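Local structure of estrogen receptor (Crassostrea gigas, 4N1Y) at residues Ser66-Cys77 with Val147-Ser158; Ile10-Leu19 with Lys137-Ala145. The protein probably acts as a constitutively active transcription factor of the steroid receptor family, here represented by its ligand-binding domain. All blocks are in the same frame, centred on the assembly; numbering follows the deposited sequence.

How the contacts relate
Both contacts use helix 137-149, at opposite ends: contact 2 takes its N-terminal part against the first helix of the chain, contact 1 its last turn and the loop that follows, against the start of helix 67-89. Their centres lie about 19 Å apart, and each is partly buried. Contact 2 is chiefly leucine packing between crossed helices, with one asparagine-aspartate hydrogen bond beside it, and no other chain touches its segments. Contact 1 is larger and mixed: apolar where the helix ends, then increasingly polar along the loop, with serines, an aspartate and a His-Glu-Arg cluster, and that loop also reaches the second subunit.

Contact 1: residues Ser66-Cys77 with Val147-Ser158; sequences SLSDQVHLIECC and VLVNAEVRRLAS
D69, of the Asp-Gln pair of the nuclear-receptor signature, lies in the first turn of helix 67-89 and holds it to the loop between helices 137-149 and 159-180. D69 OD2 accepts from both S158 N and S158 OG, each at 2.9 Å: the hydroxyl meets the anti lone pair of OD2, the amide comes nearly along its C-O bond. S158 OG receives S66 N at 3.0 Å in a nearly straight bond (169°). S66 and S158 are both N-cap residues, and S66 OG caps its own helix through D69 N, whereas S158 is tied back to the aspartate. A water links D69 OD1 to A157 N.

One turn on, H72 has CG anti to its backbone N (chi1 177°), which sends the ring out to E152. H72 NE2 donates to the anti lone pair of E152 OE2 at 2.6 Å, the oxygen 3° out of the ring plane. R154 grips the same carboxylate side-on, NE to OE1 and NH2 to OE2, which would probably favour the ionised form of E152. R154 forms a salt bridge to E121 of the second subunit. L156 CD2 makes a CH-pi contact over one face of the H72 ring, 4.2 Å from its centroid.

Farther along, the contact turns apolar. A151 CB lies 3.7 Å from both C76 CB and C77 CB and also meets L73 CD2, while L148 CD1 touches C77 SG, I74 CD1 and L73 CB. Packing the start of the signature-bearing helix 67-89 against the loop between helices 137-149 and 159-180 fits the three-layered alpha-helical fold of nuclear-receptor ligand-binding domains.

Contact 2: residues Ile10-Leu19 with Lys137-Ala145; sequences ILQALNKAAL and KDELLLLQA
L14 and L142 meet across the interface, where L14 CD1 lies 3.6 Å from L142 CD2 and their side chains cross at about a right angle. L14 CD1 also reaches A145 CB, at 4.0 Å, and the backbone carbonyl of L141. L142 CD2 is shared: I10 CG2 and L11 CD2 touch it as well, the latter at 3.8 Å. Through CG anti to the carbonyl carbon (chi1 -69°) and an extended chi2, L142 sets this methyl among I10, L11 and L14. The axes of the short segments 10-15 and 137-145 approach to 9.8 Å and cross at 87°, a nearly perpendicular crossing in which the N-terminal helix packs across another helix of the receptor's alpha-helical ligand-binding domain.

Beside the leucines, N15 ND2 donates to D138 OD1 at 3.1 Å, from above the carboxylate plane, and also to L11 O at 2.9 Å, one turn back in its own helix. The two bonds fix the turn of the amide, whose plane stands 81° from the carboxylate; L141 CD1 packs against it. Replacing N15, a leucine here would probably leave D138 OD1 without this donor and the extra bond to L11 O unmade, costing the first helix its polar tie to helix 137-149.

The other oxygen of D138, OD2, is hydrogen-bonded to Y180 OH, at the end of helix 159-180, which helps to hold the carboxylate for N15. Beyond, helix 159-180 backs the leucines, T176 touching both L11 and L142, while W55 of helix 34-56 packs against L19 and Q144.

Contact 1: residues Ser66-Cys77 with Val147-Ser158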
loop_
_atom_site.group_PDB
_atom_site.type_symbol
_atom_site.label_atom_id
_atom_site.label_comp_id
_atom_site.label_asym_id
_atom_site.label_seq_id
_atom_site.Cartn_x
_atom_site.Cartn_y
_atom_site.Cartn_z
ATOM N N SER B 66 11.331 0.500 21.840
ATOM C CA SER B 66 12.439 -0.437 22.051
ATOM C C SER B 66 13.421 -0.410 20.871
ATOM O O SER B 66 13.020 -0.098 19.738
ATOM C CB SER B 66 11.903 -1.848 22.276
ATOM O OG SER B 66 11.457 -2.418 21.058
ATOM N N LEU B 67 14.700 -0.697 21.126
ATOM C CA LEU B 67 15.679 -0.725 20.035
ATOM C C LEU B 67 15.286 -1.665 18.918
ATOM O O LEU B 67 15.279 -1.268 17.751
ATOM C CB LEU B 67 17.068 -1.104 20.523
ATOM C CG LEU B 67 17.917 -0.029 21.200
ATOM C CD1 LEU B 67 19.079 0.280 20.275
ATOM C CD2 LEU B 67 17.139 1.240 21.487
ATOM N N SER B 68 14.931 -2.894 19.271
ATOM C CA SER B 68 14.505 -3.851 18.260
ATOM C C SER B 68 13.376 -3.272 17.358
ATOM O O SER B 68 13.391 -3.454 16.142
ATOM C CB SER B 68 14.065 -5.160 18.925
ATOM O OG SER B 68 12.653 -5.253 18.978
ATOM N N ASP B 69 12.419 -2.556 17.943
ATOM C CA ASP B 69 11.307 -2.022 17.160
ATOM C C ASP B 69 11.721 -0.771 16.364
ATOM O O ASP B 69 11.205 -0.530 15.268
ATOM C CB ASP B 69 10.108 -1.727 18.064
ATOM C CG ASP B 69 9.451 -3.002 18.596
ATOM O OD1 ASP B 69 9.682 -4.087 18.014
ATOM O OD2 ASP B 69 8.708 -2.925 19.598
ATOM N N GLN B 70 12.649 0.017 16.903
ATOM C CA GLN B 70 13.223 1.110 16.130
ATOM C C GLN B 70 13.861 0.576 14.859
ATOM O O GLN B 70 13.591 1.064 13.764
ATOM C CB GLN B 70 14.238 1.894 16.946
ATOM C CG GLN B 70 13.613 2.638 18.102
ATOM C CD GLN B 70 14.614 3.469 18.840
ATOM O OE1 GLN B 70 15.524 4.030 18.232
ATOM N NE2 GLN B 70 14.436 3.600 20.148
ATOM N N VAL B 71 14.693 -0.445 14.999
ATOM C CA VAL B 71 15.290 -1.055 13.834
ATOM C C VAL B 71 14.175 -1.618 12.958
ATOM O O VAL B 71 14.168 -1.402 11.751
ATOM C CB VAL B 71 16.293 -2.160 14.214
ATOM C CG1 VAL B 71 16.688 -2.967 12.991
ATOM C CG2 VAL B 71 17.531 -1.551 14.899
ATOM N N HIS B 72 13.187 -2.267 13.567
ATOM C CA HIS B 72 12.175 -2.961 12.776
ATOM C C HIS B 72 11.391 -2.040 11.873
ATOM O O HIS B 72 11.161 -2.370 10.717
ATOM C CB HIS B 72 11.205 -3.732 13.660
ATOM C CG HIS B 72 10.115 -4.406 12.889
ATOM N ND1 HIS B 72 10.302 -5.601 12.228
ATOM C CD2 HIS B 72 8.818 -4.069 12.692
ATOM C CE1 HIS B 72 9.178 -5.955 11.634
ATOM N NE2 HIS B 72 8.259 -5.048 11.906
ATOM N N LEU B 73 10.980 -0.893 12.398
ATOM C CA LEU B 73 10.243 0.084 11.612
ATOM C C LEU B 73 11.028 0.496 10.370
ATOM O O LEU B 73 10.525 0.437 9.246
ATOM C CB LEU B 73 9.918 1.298 12.484
ATOM C CG LEU B 73 8.834 0.925 13.487
ATOM C CD1 LEU B 73 8.468 2.085 14.329
ATOM C CD2 LEU B 73 7.639 0.478 12.687
ATOM N N ILE B 74 12.279 0.872 10.594
ATOM C CA ILE B 74 13.196 1.223 9.528
ATOM C C ILE B 74 13.344 0.085 8.509
ATOM O O ILE B 74 13.289 0.316 7.289
ATOM C CB ILE B 74 14.580 1.546 10.108
ATOM C CG1 ILE B 74 14.474 2.698 11.097
ATOM C CG2 ILE B 74 15.575 1.838 9.006
ATOM C CD1 ILE B 74 14.219 4.008 10.439
ATOM N N GLU B 75 13.483 -1.144 9.008
ATOM C CA GLU B 75 13.645 -2.295 8.129
ATOM C C GLU B 75 12.415 -2.467 7.234
ATOM O O GLU B 75 12.534 -2.800 6.055
ATOM C CB GLU B 75 13.890 -3.575 8.935
ATOM C CG GLU B 75 15.361 -3.806 9.321
ATOM C CD GLU B 75 15.548 -4.956 10.300
ATOM O OE1 GLU B 75 14.549 -5.628 10.646
ATOM O OE2 GLU B 75 16.697 -5.182 10.736
ATOM N N CYS B 76 11.235 -2.168 7.759
ATOM C CA CYS B 76 10.051 -2.315 6.932
ATOM C C CYS B 76 9.961 -1.252 5.839
ATOM O O CYS B 76 9.732 -1.588 4.677
ATOM C CB CYS B 76 8.785 -2.285 7.786
ATOM S SG CYS B 76 8.551 -3.718 8.867
ATOM N N CYS B 77 10.203 0.009 6.189
ATOM C CA CYS B 77 9.751 1.096 5.331
ATOM C C CYS B 77 10.851 1.942 4.667
ATOM O O CYS B 77 10.539 2.962 4.040
ATOM C CB CYS B 77 8.850 2.028 6.143
ATOM S SG CYS B 77 9.808 3.121 7.219
ATOM N N VAL B 147 4.686 7.366 7.219
ATOM C CA VAL B 147 5.144 6.173 6.505
ATOM C C VAL B 147 5.945 5.295 7.458
ATOM O O VAL B 147 5.802 4.077 7.474
ATOM C CB VAL B 147 6.002 6.526 5.274
ATOM C CG1 VAL B 147 6.657 5.254 4.691
ATOM C CG2 VAL B 147 5.149 7.189 4.218
ATOM N N LEU B 148 6.782 5.949 8.254
ATOM C CA LEU B 148 7.580 5.300 9.284
ATOM C C LEU B 148 6.738 4.594 10.346
ATOM O O LEU B 148 6.903 3.408 10.574
ATOM C CB LEU B 148 8.470 6.339 9.953
ATOM C CG LEU B 148 9.304 5.868 11.128
ATOM C CD1 LEU B 148 10.339 4.888 10.645
ATOM C CD2 LEU B 148 9.960 7.073 11.771
ATOM N N VAL B 149 5.811 5.314 10.972
ATOM C CA VAL B 149 5.057 4.736 12.078
ATOM C C VAL B 149 3.963 3.785 11.598
ATOM O O VAL B 149 3.429 3.001 12.390
ATOM C CB VAL B 149 4.411 5.835 12.978
ATOM C CG1 VAL B 149 5.448 6.880 13.367
ATOM C CG2 VAL B 149 3.239 6.495 12.272
ATOM N N ASN B 150 3.652 3.836 10.303
ATOM C CA ASN B 150 2.664 2.935 9.711
ATOM C C ASN B 150 3.360 1.747 9.047
ATOM O O ASN B 150 2.720 0.945 8.358
ATOM C CB ASN B 150 1.823 3.663 8.668
ATOM C CG ASN B 150 0.546 2.913 8.311
ATOM O OD1 ASN B 150 -0.183 2.462 9.199
ATOM N ND2 ASN B 150 0.286 2.742 7.006
ATOM N N ALA B 151 4.672 1.636 9.256
ATOM C CA ALA B 151 5.457 0.605 8.579
ATOM C C ALA B 151 4.950 -0.800 8.882
ATOM O O ALA B 151 4.746 -1.600 7.977
ATOM C CB ALA B 151 6.926 0.718 8.957
ATOM N N GLU B 152 4.698 -1.085 10.152
ATOM C CA GLU B 152 4.332 -2.442 10.534
ATOM C C GLU B 152 2.939 -2.382 11.093
ATOM O O GLU B 152 2.636 -1.505 11.895
ATOM C CB GLU B 152 5.316 -3.010 11.564
ATOM C CG GLU B 152 4.920 -4.351 12.127
ATOM C CD GLU B 152 4.976 -5.479 11.105
ATOM O OE1 GLU B 152 3.910 -5.884 10.591
ATOM O OE2 GLU B 152 6.089 -5.976 10.827
ATOM N N VAL B 153 2.074 -3.276 10.632
ATOM C CA VAL B 153 0.693 -3.279 11.102
ATOM C C VAL B 153 0.470 -4.354 12.159
ATOM O O VAL B 153 -0.488 -4.293 12.929
ATOM C CB VAL B 153 -0.301 -3.481 9.940
ATOM C CG1 VAL B 153 -0.213 -4.907 9.355
ATOM C CG2 VAL B 153 -1.722 -3.127 10.386
ATOM N N ARG B 154 1.371 -5.329 12.190
ATOM C CA ARG B 154 1.366 -6.378 13.204
ATOM C C ARG B 154 1.808 -5.820 14.553
ATOM O O ARG B 154 2.576 -4.866 14.623
ATOM C CB ARG B 154 2.288 -7.523 12.771
ATOM C CG ARG B 154 1.795 -8.328 11.570
ATOM C CD ARG B 154 2.853 -9.338 11.133
ATOM N NE ARG B 154 4.119 -8.661 10.847
ATOM C CZ ARG B 154 5.261 -9.270 10.529
ATOM N NH1 ARG B 154 5.326 -10.600 10.469
ATOM N NH2 ARG B 154 6.351 -8.541 10.294
ATOM N N ARG B 155 1.382 -6.466 15.623
ATOM C CA ARG B 155 1.682 -5.992 16.972
ATOM C C ARG B 155 3.122 -6.219 17.417
ATOM O O ARG B 155 3.610 -7.351 17.474
ATOM C CB ARG B 155 0.729 -6.675 17.943
ATOM C CG ARG B 155 -0.631 -6.053 18.003
ATOM C CD ARG B 155 -1.560 -6.889 18.868
ATOM N NE ARG B 155 -2.831 -6.209 19.054
ATOM C CZ ARG B 155 -2.970 -5.179 19.874
ATOM N NH1 ARG B 155 -1.933 -4.805 20.601
ATOM N NH2 ARG B 155 -4.135 -4.563 20.010
ATOM N N LEU B 156 3.785 -5.120 17.749
ATOM C CA LEU B 156 5.131 -5.138 18.306
ATOM C C LEU B 156 5.124 -4.864 19.819
ATOM O O LEU B 156 4.130 -4.401 20.364
ATOM C CB LEU B 156 5.996 -4.098 17.604
ATOM C CG LEU B 156 6.271 -4.256 16.117
ATOM C CD1 LEU B 156 6.900 -2.975 15.649
ATOM C CD2 LEU B 156 7.200 -5.433 15.859
ATOM N N ALA B 157 6.239 -5.127 20.488
ATOM C CA ALA B 157 6.363 -4.821 21.907
ATOM C C ALA B 157 6.002 -3.356 22.195
ATOM O O ALA B 157 5.367 -3.028 23.201
ATOM C CB ALA B 157 7.763 -5.132 22.379
ATOM N N SER B 158 6.411 -2.473 21.301
ATOM C CA SER B 158 6.198 -1.050 21.502
ATOM C C SER B 158 4.840 -0.594 20.961
ATOM O O SER B 158 4.667 0.570 20.595
ATOM C CB SER B 158 7.331 -0.262 20.850
ATOM O OG SER B 158 8.583 -0.661 21.383
HETATM O O HOH W 1 8.691 -6.258 18.999
#

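Contact 2: residues Ile10-Leu19 with Lys137-Ala145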
loop_
_atom_site.group_PDB
_atom_site.type_symbol
_atom_site.label_atom_id
_atom_site.label_comp_id
_atom_site.label_asym_id
_atom_site.label_seq_id
_atom_site.Cartn_x
_atom_site.Cartn_y
_atom_site.Cartn_z
ATOM N N ILE B 10 5.405 18.860 16.842
ATOM C CA ILE B 10 5.795 17.821 15.902
ATOM C C ILE B 10 6.436 18.443 14.661
ATOM O O ILE B 10 7.508 18.007 14.220
ATOM C CB ILE B 10 4.581 16.961 15.487
ATOM C CG1 ILE B 10 4.103 16.110 16.655
ATOM C CG2 ILE B 10 4.926 16.047 14.312
ATOM C CD1 ILE B 10 2.783 15.438 16.383
ATOM N N LEU B 11 5.789 19.477 14.117
ATOM C CA LEU B 11 6.248 20.090 12.874
ATOM C C LEU B 11 7.587 20.799 13.013
ATOM O O LEU B 11 8.443 20.709 12.127
ATOM C CB LEU B 11 5.201 21.061 12.329
ATOM C CG LEU B 11 4.204 20.369 11.395
ATOM C CD1 LEU B 11 3.203 21.349 10.809
ATOM C CD2 LEU B 11 4.920 19.590 10.302
ATOM N N GLN B 12 7.767 21.516 14.111
ATOM C CA GLN B 12 9.060 22.121 14.372
ATOM C C GLN B 12 10.124 21.046 14.454
ATOM O O GLN B 12 11.170 21.174 13.836
ATOM C CB GLN B 12 9.024 22.960 15.639
ATOM C CG GLN B 12 8.197 24.216 15.458
ATOM C CD GLN B 12 8.083 25.036 16.729
ATOM O OE1 GLN B 12 8.182 24.502 17.835
ATOM N NE2 GLN B 12 7.899 26.346 16.578
ATOM N N ALA B 13 9.827 19.962 15.164
ATOM C CA ALA B 13 10.794 18.887 15.339
ATOM C C ALA B 13 11.174 18.303 13.976
ATOM O O ALA B 13 12.356 18.255 13.615
ATOM C CB ALA B 13 10.230 17.803 16.258
ATOM N N LEU B 14 10.167 17.875 13.222
ATOM C CA LEU B 14 10.371 17.348 11.882
ATOM C C LEU B 14 11.081 18.337 10.950
ATOM O O LEU B 14 11.808 17.935 10.039
ATOM C CB LEU B 14 9.028 16.939 11.280
ATOM C CG LEU B 14 8.306 15.794 11.994
ATOM C CD1 LEU B 14 7.097 15.386 11.195
ATOM C CD2 LEU B 14 9.213 14.580 12.207
ATOM N N ASN B 15 10.845 19.629 11.148
ATOM C CA ASN B 15 11.467 20.605 10.274
ATOM C C ASN B 15 12.931 20.885 10.599
ATOM O O ASN B 15 13.718 21.129 9.684
ATOM C CB ASN B 15 10.669 21.900 10.292
ATOM C CG ASN B 15 9.718 21.996 9.125
ATOM O OD1 ASN B 15 10.116 22.308 8.003
ATOM N ND2 ASN B 15 8.452 21.686 9.375
ATOM N N LYS B 16 13.316 20.872 11.878
ATOM C CA LYS B 16 14.735 21.076 12.174
ATOM C C LYS B 16 15.485 19.750 12.007
ATOM O O LYS B 16 16.665 19.651 12.320
ATOM C CB LYS B 16 14.987 21.641 13.595
ATOM C CG LYS B 16 13.975 21.287 14.696
ATOM C CD LYS B 16 14.260 22.019 16.035
ATOM C CE LYS B 16 13.466 21.428 17.223
ATOM N NZ LYS B 16 13.976 20.117 17.726
ATOM N N ALA B 17 14.822 18.755 11.437
ATOM C CA ALA B 17 15.455 17.472 11.188
ATOM C C ALA B 17 15.270 17.106 9.730
ATOM O O ALA B 17 15.491 15.957 9.329
ATOM C CB ALA B 17 14.876 16.408 12.089
ATOM N N ALA B 18 14.843 18.097 8.945
ATOM C CA ALA B 18 14.632 17.900 7.519
ATOM C C ALA B 18 15.907 17.403 6.858
ATOM O O ALA B 18 16.998 17.950 7.049
ATOM C CB ALA B 18 14.156 19.184 6.860
ATOM N N LEU B 19 15.733 16.356 6.066
ATOM C CA LEU B 19 16.802 15.720 5.320
ATOM C C LEU B 19 17.493 16.738 4.410
ATOM O O LEU B 19 16.816 17.516 3.740
ATOM C CB LEU B 19 16.222 14.571 4.497
ATOM C CG LEU B 19 15.975 13.223 5.181
ATOM C CD1 LEU B 19 14.860 13.330 6.213
ATOM C CD2 LEU B 19 15.617 12.171 4.145
ATOM N N LYS B 137 5.527 21.266 1.990
ATOM C CA LYS B 137 6.634 20.545 2.636
ATOM C C LYS B 137 6.207 19.954 3.980
ATOM O O LYS B 137 6.450 18.762 4.256
ATOM C CB LYS B 137 7.846 21.446 2.845
ATOM C CG LYS B 137 9.069 20.691 3.347
ATOM C CD LYS B 137 10.143 21.648 3.834
ATOM C CE LYS B 137 11.354 20.921 4.414
ATOM N NZ LYS B 137 12.505 21.861 4.610
ATOM N N ASP B 138 5.558 20.786 4.802
ATOM C CA ASP B 138 5.062 20.347 6.104
ATOM C C ASP B 138 4.197 19.113 6.000
ATOM O O ASP B 138 4.227 18.256 6.875
ATOM C CB ASP B 138 4.278 21.453 6.791
ATOM C CG ASP B 138 5.159 22.573 7.244
ATOM O OD1 ASP B 138 6.397 22.411 7.206
ATOM O OD2 ASP B 138 4.611 23.609 7.659
ATOM N N GLU B 139 3.400 19.031 4.947
ATOM C CA GLU B 139 2.590 17.847 4.755
ATOM C C GLU B 139 3.494 16.671 4.416
ATOM O O GLU B 139 3.280 15.572 4.920
ATOM C CB GLU B 139 1.551 18.075 3.667
ATOM C CG GLU B 139 0.677 19.297 3.928
ATOM C CD GLU B 139 -0.374 19.507 2.845
ATOM O OE1 GLU B 139 -0.098 20.286 1.906
ATOM O OE2 GLU B 139 -1.465 18.899 2.926
ATOM N N LEU B 140 4.526 16.899 3.605
ATOM C CA LEU B 140 5.418 15.800 3.258
ATOM C C LEU B 140 6.181 15.277 4.478
ATOM O O LEU B 140 6.281 14.061 4.685
ATOM C CB LEU B 140 6.424 16.210 2.183
ATOM C CG LEU B 140 7.414 15.034 2.018
ATOM C CD1 LEU B 140 7.021 14.041 0.909
ATOM C CD2 LEU B 140 8.856 15.492 1.875
ATOM N N LEU B 141 6.718 16.201 5.273
ATOM C CA LEU B 141 7.370 15.850 6.526
ATOM C C LEU B 141 6.468 14.932 7.365
ATOM O O LEU B 141 6.914 13.916 7.899
ATOM C CB LEU B 141 7.733 17.115 7.303
ATOM C CG LEU B 141 8.836 17.923 6.613
ATOM C CD1 LEU B 141 9.239 19.149 7.397
ATOM C CD2 LEU B 141 10.035 17.046 6.391
ATOM N N LEU B 142 5.196 15.289 7.471
ATOM C CA LEU B 142 4.264 14.483 8.245
ATOM C C LEU B 142 4.075 13.140 7.571
ATOM O O LEU B 142 4.030 12.101 8.217
ATOM C CB LEU B 142 2.928 15.211 8.388
ATOM C CG LEU B 142 3.044 16.451 9.284
ATOM C CD1 LEU B 142 1.714 17.190 9.344
ATOM C CD2 LEU B 142 3.559 16.083 10.696
ATOM N N LEU B 143 4.029 13.163 6.252
ATOM C CA LEU B 143 3.828 11.944 5.490
ATOM C C LEU B 143 4.944 10.932 5.703
ATOM O O LEU B 143 4.677 9.753 5.897
ATOM C CB LEU B 143 3.731 12.286 4.010
ATOM C CG LEU B 143 2.350 12.721 3.560
ATOM C CD1 LEU B 143 2.456 13.263 2.177
ATOM C CD2 LEU B 143 1.431 11.522 3.568
ATOM N N GLN B 144 6.192 11.380 5.668
ATOM C CA GLN B 144 7.267 10.442 5.886
ATOM C C GLN B 144 7.185 9.906 7.317
ATOM O O GLN B 144 7.334 8.710 7.542
ATOM C CB GLN B 144 8.630 11.049 5.549
ATOM C CG GLN B 144 8.859 12.471 5.923
ATOM C CD GLN B 144 10.154 12.990 5.319
ATOM O OE1 GLN B 144 10.781 13.916 5.838
ATOM N NE2 GLN B 144 10.538 12.414 4.189
ATOM N N ALA B 145 6.926 10.779 8.280
ATOM C CA ALA B 145 6.812 10.336 9.664
ATOM C C ALA B 145 5.719 9.272 9.752
ATOM O O ALA B 145 5.873 8.224 10.406
ATOM C CB ALA B 145 6.512 11.483 10.560
#